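Local coordinates for protein MGS-MChE2 (Uncultured bacterium, PDB 5JD6) that probably hydrolyses carboxylic esters, as an esterase of the alpha/beta hydrolase fold that is likely to work through a serine nucleophile, at residues 3-6 against 11-14; 6-11 against 78-83; 37-42 against 49-54. One frame throughout, in Å; residues are numbered along the deposited sequence.

Interaction 1. Residues 3-6 against 11-14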
ATOM      1  N   ASP A   3      -3.430  -4.639  19.936  1.00 53.51           N
ATOM      2  CA  ASP A   3      -3.963  -3.959  18.761  1.00 70.34           C
ATOM      3  C   ASP A   3      -5.096  -3.012  19.125  1.00 76.96           C
ATOM      4  O   ASP A   3      -6.205  -3.454  19.427  1.00 88.89           O
ATOM      5  CB  ASP A   3      -4.460  -4.972  17.730  1.00 78.65           C
ATOM      6  CG  ASP A   3      -5.067  -4.310  16.508  1.00 86.68           C
ATOM      7  OD1 ASP A   3      -6.066  -4.838  15.976  1.00 92.17           O
ATOM      8  OD2 ASP A   3      -4.544  -3.261  16.079  1.00 87.89           O
ATOM      9  N   HIS A   4      -4.826  -1.711  19.092  1.00 68.09           N
ATOM     10  CA  HIS A   4      -5.880  -0.738  19.342  1.00 72.56           C
ATOM     11  C   HIS A   4      -5.787   0.472  18.415  1.00 51.12           C
ATOM     12  O   HIS A   4      -4.722   0.798  17.889  1.00 37.84           O
ATOM     13  CB  HIS A   4      -5.869  -0.292  20.809  1.00 91.67           C
ATOM     14  CG  HIS A   4      -4.589   0.349  21.248  1.00102.52           C
ATOM     15  ND1 HIS A   4      -3.441  -0.374  21.486  1.00103.66           N
ATOM     16  CD2 HIS A   4      -4.287   1.640  21.518  1.00106.70           C
ATOM     17  CE1 HIS A   4      -2.479   0.449  21.871  1.00105.42           C
ATOM     18  NE2 HIS A   4      -2.968   1.675  21.901  1.00107.30           N
ATOM     19  N   LEU A   5      -6.931   1.118  18.215  1.00 46.31           N
ATOM     20  CA  LEU A   5      -7.053   2.253  17.311  1.00 35.99           C
ATOM     21  C   LEU A   5      -6.580   3.538  17.973  1.00 31.01           C
ATOM     22  O   LEU A   5      -6.944   3.834  19.112  1.00 31.56           O
ATOM     23  CB  LEU A   5      -8.505   2.399  16.847  1.00 38.51           C
ATOM     24  CG  LEU A   5      -8.898   3.623  16.024  1.00 45.49           C
ATOM     25  CD1 LEU A   5      -8.376   3.509  14.600  1.00 42.37           C
ATOM     26  CD2 LEU A   5     -10.409   3.792  16.040  1.00 47.00           C
ATOM     27  N   LYS A   6      -5.767   4.299  17.252  1.00 26.10           N
ATOM     28  CA  LYS A   6      -5.227   5.543  17.776  1.00 26.45           C
ATOM     29  C   LYS A   6      -5.748   6.736  16.992  1.00 25.69           C
ATOM     30  O   LYS A   6      -5.861   6.688  15.767  1.00 23.51           O
ATOM     31  CB  LYS A   6      -3.697   5.525  17.732  1.00 30.05           C
ATOM     32  CG  LYS A   6      -3.050   4.385  18.498  1.00 36.90           C
ATOM     33  CD  LYS A   6      -2.371   4.893  19.759  1.00 50.64           C
ATOM     34  CE  LYS A   6      -1.345   3.896  20.272  1.00 66.79           C
ATOM     35  NZ  LYS A   6      -0.637   4.390  21.487  1.00 80.98           N
ATOM     36  N   PHE A  11      -4.473  12.462  12.630  1.00 32.32           N
ATOM     37  CA  PHE A  11      -4.103  11.109  12.227  1.00 25.30           C
ATOM     38  C   PHE A  11      -4.898  10.033  12.963  1.00 27.50           C
ATOM     39  O   PHE A  11      -4.852   9.939  14.190  1.00 28.34           O
ATOM     40  CB  PHE A  11      -2.609  10.872  12.450  1.00 20.10           C
ATOM     41  CG  PHE A  11      -1.723  11.706  11.573  1.00 22.64           C
ATOM     42  CD1 PHE A  11      -1.721  11.530  10.200  1.00 20.23           C
ATOM     43  CD2 PHE A  11      -0.878  12.657  12.123  1.00 22.40           C
ATOM     44  CE1 PHE A  11      -0.902  12.290   9.390  1.00 24.77           C
ATOM     45  CE2 PHE A  11      -0.056  13.423  11.319  1.00 19.34           C
ATOM     46  CZ  PHE A  11      -0.067  13.239   9.952  1.00 27.47           C
ATOM     47  N   THR A  12      -5.623   9.225  12.196  1.00 24.46           N
ATOM     48  CA  THR A  12      -6.291   8.042  12.722  1.00 25.75           C
ATOM     49  C   THR A  12      -5.608   6.800  12.159  1.00 26.11           C
ATOM     50  O   THR A  12      -5.469   6.665  10.942  1.00 28.16           O
ATOM     51  CB  THR A  12      -7.790   8.025  12.364  1.00 25.63           C
ATOM     52  OG1 THR A  12      -8.427   9.193  12.897  1.00 33.41           O
ATOM     53  CG2 THR A  12      -8.464   6.783  12.929  1.00 22.21           C
ATOM     54  N   TYR A  13      -5.174   5.898  13.034  1.00 22.09           N
ATOM     55  CA  TYR A  13      -4.426   4.727  12.585  1.00 18.40           C
ATOM     56  C   TYR A  13      -4.471   3.564  13.572  1.00 27.64           C
ATOM     57  O   TYR A  13      -4.644   3.758  14.775  1.00 19.76           O
ATOM     58  CB  TYR A  13      -2.968   5.112  12.313  1.00 27.32           C
ATOM     59  CG  TYR A  13      -2.204   5.583  13.533  1.00 19.76           C
ATOM     60  CD1 TYR A  13      -2.360   6.876  14.019  1.00 17.46           C
ATOM     61  CD2 TYR A  13      -1.318   4.739  14.188  1.00 17.45           C
ATOM     62  CE1 TYR A  13      -1.664   7.310  15.131  1.00 17.92           C
ATOM     63  CE2 TYR A  13      -0.616   5.165  15.299  1.00 18.01           C
ATOM     64  CZ  TYR A  13      -0.792   6.451  15.766  1.00 27.36           C
ATOM     65  OH  TYR A  13      -0.095   6.881  16.876  1.00 24.60           O
ATOM     66  N   LEU A  14      -4.322   2.351  13.046  1.00 19.39           N
ATOM     67  CA  LEU A  14      -4.158   1.168  13.881  1.00 25.91           C
ATOM     68  C   LEU A  14      -2.686   0.965  14.205  1.00 23.06           C
ATOM     69  O   LEU A  14      -1.817   1.205  13.366  1.00 23.58           O
ATOM     70  CB  LEU A  14      -4.714  -0.084  13.198  1.00 27.58           C
ATOM     71  CG  LEU A  14      -6.229  -0.253  13.087  1.00 39.12           C
ATOM     72  CD1 LEU A  14      -6.562  -1.666  12.632  1.00 43.03           C
ATOM     73  CD2 LEU A  14      -6.916   0.062  14.404  1.00 42.10           C
TER
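K6 and Y13 form the antiparallel hydrogen-bonded pair of an N-terminal beta hairpin, whose strand segments 4-6 and 11-14 run at 164° to each other with their axes 4.7 Å apart. K6 N donates to Y13 O at 2.8 Å, nearly in line with the carbonyl, and Y13 N returns a bond of 2.9 Å to K6 O. That second oxygen has further company, because T12 CA lies 3.4 Å from K6 O as a CA-H...O contact.

On one face of the hairpin K6 lies over the Y13 ring. With CG set between its backbone N and carbonyl carbon (chi1 64°), Y13 swings its ring across toward the partner strand, and K6 CB settles over one face, displaced toward the rim and 3.6 Å from Y13 CZ. This is a CH-pi contact. K6 CG, beside the backbone N, passes near the CE2 side of the ring; the bend at chi2 then turns the rest of the chain away. The tyrosine hydroxyl finds its main partner in K80, with weak hydrogen bonds to E8 and E15.

On the other face L5 and L14 make the non-hydrogen-bonded pair, and L14 CD2 folds over the backbone of its neighbour, 3.6 Å from L5 CA. L5 sends CD1 diagonally to an aliphatic contact with T12 CG2 at 3.7 Å, while T12 OG1 is hydrogen-bonded to Q7 NE2.

Strand 4-8 is the outermost strand at this end of the sheet. Strand 11-16 connects it to the rest, through backbone bonds of T12 with E53 and of L14 with I51 in the next strand, while F76 of helix 66-80 meets the Y13 ring edge-to-face.

Interaction 2. Residues 6-11 against 78-83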
ATOM      1  N   LYS A   6      -5.767   4.299  17.252  1.00 26.10           N
ATOM      2  CA  LYS A   6      -5.227   5.543  17.776  1.00 26.45           C
ATOM      3  C   LYS A   6      -5.748   6.736  16.992  1.00 25.69           C
ATOM      4  O   LYS A   6      -5.861   6.688  15.767  1.00 23.51           O
ATOM      5  CB  LYS A   6      -3.697   5.525  17.732  1.00 30.05           C
ATOM      6  CG  LYS A   6      -3.050   4.385  18.498  1.00 36.90           C
ATOM      7  CD  LYS A   6      -2.371   4.893  19.759  1.00 50.64           C
ATOM      8  CE  LYS A   6      -1.345   3.896  20.272  1.00 66.79           C
ATOM      9  NZ  LYS A   6      -0.637   4.390  21.487  1.00 80.98           N
ATOM     10  N   GLN A   7      -6.072   7.806  17.707  1.00 23.57           N
ATOM     11  CA  GLN A   7      -6.400   9.067  17.064  1.00 28.80           C
ATOM     12  C   GLN A   7      -5.626  10.191  17.729  1.00 22.11           C
ATOM     13  O   GLN A   7      -5.997  10.677  18.795  1.00 39.27           O
ATOM     14  CB  GLN A   7      -7.900   9.347  17.117  1.00 23.32           C
ATOM     15  CG  GLN A   7      -8.313  10.531  16.259  1.00 35.92           C
ATOM     16  CD  GLN A   7      -9.810  10.747  16.244  1.00 43.53           C
ATOM     17  OE1 GLN A   7     -10.368  11.364  17.151  1.00 55.74           O
ATOM     18  NE2 GLN A   7     -10.472  10.236  15.212  1.00 29.99           N
ATOM     19  N   GLU A   8      -4.535  10.588  17.090  1.00 32.07           N
ATOM     20  CA  GLU A   8      -3.694  11.657  17.596  1.00 26.97           C
ATOM     21  C   GLU A   8      -3.646  12.769  16.563  1.00 27.73           C
ATOM     22  O   GLU A   8      -3.126  12.581  15.461  1.00 24.46           O
ATOM     23  CB  GLU A   8      -2.295  11.129  17.912  1.00 29.23           C
ATOM     24  CG  GLU A   8      -2.306   9.966  18.893  1.00 35.64           C
ATOM     25  CD  GLU A   8      -0.989   9.220  18.943  1.00 50.79           C
ATOM     26  OE1 GLU A   8      -0.121   9.481  18.084  1.00 65.70           O
ATOM     27  OE2 GLU A   8      -0.821   8.369  19.842  1.00 54.92           O
ATOM     28  N   GLY A   9      -4.210  13.919  16.914  1.00 25.07           N
ATOM     29  CA  GLY A   9      -4.326  15.022  15.980  1.00 25.44           C
ATOM     30  C   GLY A   9      -5.269  14.667  14.848  1.00 22.40           C
ATOM     31  O   GLY A   9      -6.376  14.189  15.084  1.00 37.62           O
ATOM     32  N   LYS A  10      -4.829  14.896  13.616  1.00 30.54           N
ATOM     33  CA  LYS A  10      -5.643  14.582  12.449  1.00 22.21           C
ATOM     34  C   LYS A  10      -5.394  13.157  11.968  1.00 34.65           C
ATOM     35  O   LYS A  10      -6.026  12.697  11.016  1.00 33.48           O
ATOM     36  CB  LYS A  10      -5.364  15.573  11.316  1.00 23.10           C
ATOM     37  CG  LYS A  10      -3.944  15.510  10.773  1.00 23.22           C
ATOM     38  CD  LYS A  10      -3.782  16.404   9.554  1.00 30.79           C
ATOM     39  CE  LYS A  10      -2.378  16.313   8.983  1.00 38.59           C
ATOM     40  NZ  LYS A  10      -2.226  17.144   7.756  1.00 44.54           N
ATOM     41  N   PHE A  11      -4.473  12.462  12.630  1.00 32.32           N
ATOM     42  CA  PHE A  11      -4.103  11.109  12.227  1.00 25.30           C
ATOM     43  C   PHE A  11      -4.898  10.033  12.963  1.00 27.50           C
ATOM     44  O   PHE A  11      -4.852   9.939  14.190  1.00 28.34           O
ATOM     45  CB  PHE A  11      -2.609  10.872  12.450  1.00 20.10           C
ATOM     46  CG  PHE A  11      -1.723  11.706  11.573  1.00 22.64           C
ATOM     47  CD1 PHE A  11      -1.721  11.530  10.200  1.00 20.23           C
ATOM     48  CD2 PHE A  11      -0.878  12.657  12.123  1.00 22.40           C
ATOM     49  CE1 PHE A  11      -0.902  12.290   9.390  1.00 24.77           C
ATOM     50  CE2 PHE A  11      -0.056  13.423  11.319  1.00 19.34           C
ATOM     51  CZ  PHE A  11      -0.067  13.239   9.952  1.00 27.47           C
ATOM     52  N   ASP A  78       6.927  11.328   9.471  1.00 29.33           N
ATOM     53  CA  ASP A  78       7.645  12.406  10.146  1.00 33.14           C
ATOM     54  C   ASP A  78       7.058  12.664  11.529  1.00 33.35           C
ATOM     55  O   ASP A  78       7.792  12.833  12.501  1.00 42.87           O
ATOM     56  CB  ASP A  78       7.612  13.691   9.315  1.00 37.45           C
ATOM     57  CG  ASP A  78       8.393  13.571   8.021  1.00 54.53           C
ATOM     58  OD1 ASP A  78       9.283  12.698   7.940  1.00 61.23           O
ATOM     59  OD2 ASP A  78       8.118  14.352   7.085  1.00 54.49           O
ATOM     60  N   PHE A  79       5.731  12.691  11.605  1.00 35.50           N
ATOM     61  CA  PHE A  79       5.035  12.844  12.878  1.00 32.85           C
ATOM     62  C   PHE A  79       5.436  11.748  13.858  1.00 38.12           C
ATOM     63  O   PHE A  79       5.641  12.003  15.045  1.00 36.94           O
ATOM     64  CB  PHE A  79       3.518  12.827  12.671  1.00 26.58           C
ATOM     65  CG  PHE A  79       2.755  12.355  13.872  1.00 21.58           C
ATOM     66  CD1 PHE A  79       2.709  13.122  15.020  1.00 23.70           C
ATOM     67  CD2 PHE A  79       2.077  11.146  13.851  1.00 29.20           C
ATOM     68  CE1 PHE A  79       2.023  12.689  16.131  1.00 28.76           C
ATOM     69  CE2 PHE A  79       1.374  10.712  14.962  1.00 24.48           C
ATOM     70  CZ  PHE A  79       1.345  11.488  16.102  1.00 23.69           C
ATOM     71  N   LYS A  80       5.541  10.526  13.352  1.00 34.95           N
ATOM     72  CA  LYS A  80       5.937   9.389  14.170  1.00 32.05           C
ATOM     73  C   LYS A  80       7.408   9.474  14.571  1.00 39.49           C
ATOM     74  O   LYS A  80       7.826   8.868  15.556  1.00 47.27           O
ATOM     75  CB  LYS A  80       5.663   8.082  13.428  1.00 20.03           C
ATOM     76  CG  LYS A  80       4.295   7.496  13.715  1.00 18.79           C
ATOM     77  CD  LYS A  80       4.178   7.146  15.188  1.00 36.79           C
ATOM     78  CE  LYS A  80       2.790   6.656  15.539  1.00 30.61           C
ATOM     79  NZ  LYS A  80       2.674   6.348  16.992  1.00 32.01           N
ATOM     80  N   GLY A  81       8.186  10.230  13.802  1.00 31.43           N
ATOM     81  CA  GLY A  81       9.587  10.442  14.115  1.00 32.77           C
ATOM     82  C   GLY A  81      10.496   9.320  13.649  1.00 38.80           C
ATOM     83  O   GLY A  81      11.583   9.126  14.190  1.00 48.81           O
ATOM     84  N   TYR A  82      10.048   8.578  12.641  1.00 33.60           N
ATOM     85  CA  TYR A  82      10.846   7.495  12.077  1.00 32.09           C
ATOM     86  C   TYR A  82      11.828   8.023  11.040  1.00 36.94           C
ATOM     87  O   TYR A  82      11.475   8.854  10.204  1.00 37.22           O
ATOM     88  CB  TYR A  82       9.945   6.434  11.443  1.00 31.76           C
ATOM     89  CG  TYR A  82       9.027   5.739  12.419  1.00 30.74           C
ATOM     90  CD1 TYR A  82       9.481   5.345  13.669  1.00 32.70           C
ATOM     91  CD2 TYR A  82       7.704   5.477  12.090  1.00 30.10           C
ATOM     92  CE1 TYR A  82       8.644   4.707  14.563  1.00 39.35           C
ATOM     93  CE2 TYR A  82       6.859   4.841  12.978  1.00 38.23           C
ATOM     94  CZ  TYR A  82       7.335   4.460  14.213  1.00 50.42           C
ATOM     95  OH  TYR A  82       6.498   3.827  15.102  1.00 64.86           O
ATOM     96  N   GLU A  83      13.062   7.534  11.100  1.00 47.13           N
ATOM     97  CA  GLU A  83      14.077   7.894  10.118  1.00 55.99           C
ATOM     98  C   GLU A  83      13.879   7.074   8.852  1.00 55.21           C
ATOM     99  O   GLU A  83      14.245   7.498   7.756  1.00 65.43           O
ATOM    100  CB  GLU A  83      15.479   7.672  10.685  1.00 72.27           C
ATOM    101  CG  GLU A  83      15.551   7.764  12.200  1.00 88.47           C
ATOM    102  CD  GLU A  83      16.890   7.311  12.747  1.00103.02           C
ATOM    103  OE1 GLU A  83      17.285   6.158  12.470  1.00107.15           O
ATOM    104  OE2 GLU A  83      17.545   8.103  13.456  1.00107.64           O
TER
HETATM  105  O   HOH W   1       2.412   8.063  19.418  1.00 36.29           O
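K80 NZ is held by two partners, donating to a water at 3.0 Å and hydrogen-bonded to the Y13 hydroxyl, while E15 is a long, weak ion pair. The same water donates to E8 OE1 at 3.2 Å, bridging two opposite charges that stand too far apart for a direct salt bridge, with E8 OE1 4.3 Å from K80 NZ.

E8 OE1 also meets F79, in the plane of the ring and at its edge, 3.2 Å from F79 CZ. The carboxylate plane stands at 79° to the ring; OE1 is the oxygen at the ring edge, where the C-H dipoles would probably favour it. F11 comes to a face of F79 instead, F11 CD2 lying 3.7 Å from F79 CD2. The planes are 20° apart but slid so far that the rings barely overlap. F79 CG, anti to its backbone N (chi1 154°), carries the ring from the last helical turn toward the hairpin.

The type II' turn from E8 to F11, with G9 at positive phi, brings both side chains to the helix end, where G81 closes a Schellman motif. Y72 and F76 meet the F11 ring edge-to-face; an alanine at F11 would probably leave a gap among these rings and let F79 turn more freely.

The contact is thus aromatic beside a water-mediated charge pair, whose attraction is likely to be softened by the intervening water.

Interaction 3. Residues 37-42 against 49-54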
ATOM      1  N   GLY A  37      -4.385 -10.525   8.706  1.00 40.50           N
ATOM      2  CA  GLY A  37      -3.312 -11.497   8.622  1.00 37.27           C
ATOM      3  C   GLY A  37      -1.965 -10.894   8.971  1.00 32.82           C
ATOM      4  O   GLY A  37      -1.181 -11.492   9.708  1.00 34.72           O
ATOM      5  N   VAL A  38      -1.696  -9.705   8.442  1.00 24.66           N
ATOM      6  CA  VAL A  38      -0.441  -9.014   8.717  1.00 26.98           C
ATOM      7  C   VAL A  38      -0.410  -8.493  10.154  1.00 33.99           C
ATOM      8  O   VAL A  38       0.621  -8.560  10.827  1.00 38.54           O
ATOM      9  CB  VAL A  38      -0.216  -7.844   7.733  1.00 25.99           C
ATOM     10  CG1 VAL A  38       1.067  -7.094   8.069  1.00 19.24           C
ATOM     11  CG2 VAL A  38      -0.177  -8.357   6.304  1.00 19.94           C
ATOM     12  N   ILE A  39      -1.549  -7.991  10.623  1.00 35.33           N
ATOM     13  CA  ILE A  39      -1.659  -7.435  11.971  1.00 39.47           C
ATOM     14  C   ILE A  39      -1.503  -8.512  13.049  1.00 46.13           C
ATOM     15  O   ILE A  39      -1.151  -8.212  14.184  1.00 48.73           O
ATOM     16  CB  ILE A  39      -3.015  -6.711  12.175  1.00 51.27           C
ATOM     17  CG1 ILE A  39      -3.278  -5.720  11.044  1.00 52.36           C
ATOM     18  CG2 ILE A  39      -3.051  -5.968  13.502  1.00 53.84           C
ATOM     19  CD1 ILE A  39      -4.732  -5.304  10.940  1.00 54.80           C
ATOM     20  N   ASP A  40      -1.761  -9.768  12.701  1.00 44.42           N
ATOM     21  CA  ASP A  40      -1.652 -10.843  13.685  1.00 47.38           C
ATOM     22  C   ASP A  40      -0.278 -11.504  13.671  1.00 45.78           C
ATOM     23  O   ASP A  40       0.193 -11.997  14.696  1.00 46.29           O
ATOM     24  CB  ASP A  40      -2.736 -11.897  13.450  1.00 60.58           C
ATOM     25  CG  ASP A  40      -4.080 -11.488  14.018  1.00 78.93           C
ATOM     26  OD1 ASP A  40      -4.106 -10.636  14.930  1.00 78.33           O
ATOM     27  OD2 ASP A  40      -5.110 -12.023  13.556  1.00 93.17           O
ATOM     28  N   TYR A  41       0.367 -11.497  12.511  1.00 27.05           N
ATOM     29  CA  TYR A  41       1.614 -12.229  12.322  1.00 36.89           C
ATOM     30  C   TYR A  41       2.853 -11.430  12.734  1.00 35.80           C
ATOM     31  O   TYR A  41       3.570 -11.812  13.655  1.00 35.35           O
ATOM     32  CB  TYR A  41       1.737 -12.660  10.858  1.00 36.18           C
ATOM     33  CG  TYR A  41       2.952 -13.503  10.549  1.00 33.89           C
ATOM     34  CD1 TYR A  41       2.958 -14.869  10.804  1.00 40.53           C
ATOM     35  CD2 TYR A  41       4.089 -12.936   9.988  1.00 34.46           C
ATOM     36  CE1 TYR A  41       4.067 -15.645  10.516  1.00 43.28           C
ATOM     37  CE2 TYR A  41       5.202 -13.703   9.695  1.00 39.30           C
ATOM     38  CZ  TYR A  41       5.184 -15.056   9.962  1.00 46.57           C
ATOM     39  OH  TYR A  41       6.292 -15.820   9.672  1.00 51.44           O
ATOM     40  N   PHE A  42       3.088 -10.317  12.050  1.00 35.80           N
ATOM     41  CA  PHE A  42       4.347  -9.579  12.173  1.00 34.59           C
ATOM     42  C   PHE A  42       4.630  -8.853  13.501  1.00 29.36           C
ATOM     43  O   PHE A  42       5.796  -8.717  13.874  1.00 31.73           O
ATOM     44  CB  PHE A  42       4.446  -8.577  11.022  1.00 21.22           C
ATOM     45  CG  PHE A  42       4.696  -9.225   9.692  1.00 27.83           C
ATOM     46  CD1 PHE A  42       5.989  -9.432   9.241  1.00 25.42           C
ATOM     47  CD2 PHE A  42       3.639  -9.659   8.907  1.00 22.49           C
ATOM     48  CE1 PHE A  42       6.223 -10.041   8.022  1.00 35.11           C
ATOM     49  CE2 PHE A  42       3.868 -10.269   7.687  1.00 26.96           C
ATOM     50  CZ  PHE A  42       5.162 -10.461   7.246  1.00 28.13           C
ATOM     51  N   VAL A  49       3.397  -2.713  13.278  1.00 20.51           N
ATOM     52  CA  VAL A  49       2.459  -2.544  12.175  1.00 25.21           C
ATOM     53  C   VAL A  49       1.584  -1.310  12.373  1.00 25.41           C
ATOM     54  O   VAL A  49       0.883  -1.184  13.377  1.00 28.28           O
ATOM     55  CB  VAL A  49       1.563  -3.783  12.004  1.00 24.55           C
ATOM     56  CG1 VAL A  49       0.624  -3.596  10.822  1.00 26.07           C
ATOM     57  CG2 VAL A  49       2.418  -5.027  11.814  1.00 18.77           C
ATOM     58  N   LEU A  50       1.638  -0.398  11.407  1.00 22.57           N
ATOM     59  CA  LEU A  50       0.866   0.838  11.461  1.00 25.39           C
ATOM     60  C   LEU A  50      -0.009   0.971  10.224  1.00 25.97           C
ATOM     61  O   LEU A  50       0.485   0.911   9.098  1.00 29.42           O
ATOM     62  CB  LEU A  50       1.794   2.049  11.581  1.00 20.01           C
ATOM     63  CG  LEU A  50       2.704   2.098  12.810  1.00 22.46           C
ATOM     64  CD1 LEU A  50       4.113   2.509  12.420  1.00 29.44           C
ATOM     65  CD2 LEU A  50       2.141   3.053  13.845  1.00 24.73           C
ATOM     66  N   ILE A  51      -1.309   1.144  10.431  1.00 30.21           N
ATOM     67  CA  ILE A  51      -2.229   1.304   9.311  1.00 23.04           C
ATOM     68  C   ILE A  51      -2.966   2.635   9.399  1.00 21.41           C
ATOM     69  O   ILE A  51      -4.021   2.726  10.024  1.00 29.58           O
ATOM     70  CB  ILE A  51      -3.253   0.157   9.248  1.00 22.44           C
ATOM     71  CG1 ILE A  51      -2.560  -1.190   9.454  1.00 20.06           C
ATOM     72  CG2 ILE A  51      -3.995   0.181   7.922  1.00 20.28           C
ATOM     73  CD1 ILE A  51      -3.482  -2.372   9.318  1.00 19.67           C
ATOM     74  N   PRO A  52      -2.401   3.678   8.771  1.00 20.15           N
ATOM     75  CA  PRO A  52      -2.997   5.017   8.775  1.00 21.74           C
ATOM     76  C   PRO A  52      -4.164   5.141   7.806  1.00 28.13           C
ATOM     77  O   PRO A  52      -4.139   4.539   6.732  1.00 39.27           O
ATOM     78  CB  PRO A  52      -1.837   5.911   8.343  1.00 26.17           C
ATOM     79  CG  PRO A  52      -1.016   5.034   7.465  1.00 29.86           C
ATOM     80  CD  PRO A  52      -1.115   3.651   8.054  1.00 19.78           C
ATOM     81  N   GLU A  53      -5.177   5.912   8.185  1.00 30.36           N
ATOM     82  CA  GLU A  53      -6.293   6.172   7.288  1.00 36.78           C
ATOM     83  C   GLU A  53      -6.052   7.439   6.486  1.00 43.22           C
ATOM     84  O   GLU A  53      -6.086   8.547   7.020  1.00 55.91           O
ATOM     85  CB  GLU A  53      -7.606   6.267   8.067  1.00 41.51           C
ATOM     86  CG  GLU A  53      -7.909   4.996   8.821  1.00 59.62           C
ATOM     87  CD  GLU A  53      -7.815   3.778   7.922  1.00 81.69           C
ATOM     88  OE1 GLU A  53      -8.479   3.756   6.863  1.00 87.00           O
ATOM     89  OE2 GLU A  53      -7.039   2.862   8.259  1.00 85.79           O
ATOM     90  N   LEU A  54      -5.794   7.255   5.197  1.00 37.48           N
ATOM     91  CA  LEU A  54      -5.528   8.366   4.301  1.00 43.97           C
ATOM     92  C   LEU A  54      -6.798   9.170   4.048  1.00 48.36           C
ATOM     93  O   LEU A  54      -7.900   8.620   4.062  1.00 43.42           O
ATOM     94  CB  LEU A  54      -4.942   7.856   2.983  1.00 46.81           C
ATOM     95  CG  LEU A  54      -3.666   7.022   3.115  1.00 44.58           C
ATOM     96  CD1 LEU A  54      -3.117   6.660   1.743  1.00 52.89           C
ATOM     97  CD2 LEU A  54      -2.622   7.755   3.944  1.00 35.24           C
TER
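V49 points its CB at the helix and splits there into two methyls that meet different parts of segment 37-42. CG1, anti to the backbone N (chi1 -178°), runs in among the helix side chains, 4.4 Å from I39 CG1 and at a similar remove from V38 CG1. CG2, on the other branch, lies against the helix backbone, 4.1 Å from V38 O, and comes within 4.2 Å of F42 CB. Beyond CB the F42 ring leads away from the strand, toward N242 and L245 of helix 238-252.

Helix 36-41 is the connection of a beta-alpha-beta crossover between the neighbouring parallel strands 20-25 and 47-52, as expected near the start of the alpha/beta hydrolase fold. Its segment runs at 149° to the strand, with the axes 9.2 Å apart, and I24 of strand 20-25 also touches V38, V49 and I51.

Two residues along the strand, I51 also points toward the helix. With CG1 anti to the carbonyl carbon (chi1 -45°) and the chain extended beyond it, CD1 reaches the end of I39, 3.6 Å from I39 CD1 and 3.8 Å from I39 CG1. The two isoleucine chains cross at about a right angle, methyl against methyl. L32 packs on I51, and K16 of strand 11-16 touches I39.

In the fold
From the N terminus the chain runs up strand 4-8, turns, and comes back along 11-16, so interaction 1 closes a short hairpin at the edge of the sheet. Interaction 3 follows in series, closing the small loop from helix 36-41 back into strand 47-52. Interaction 2 starts from the hairpin tip, sharing K6 and F11 with interaction 1, and is completed only at the end of helix 66-80; interaction 3 is nested inside this long loop. Interaction 2 ties the hairpin to helix 66-80, interaction 3 ties helix 36-41 to strand 47-52, and that strand is hydrogen-bonded to 11-16. L50 of strand 47-52 packs against K80 and Y82, bringing interactions 2 and 3 into touch.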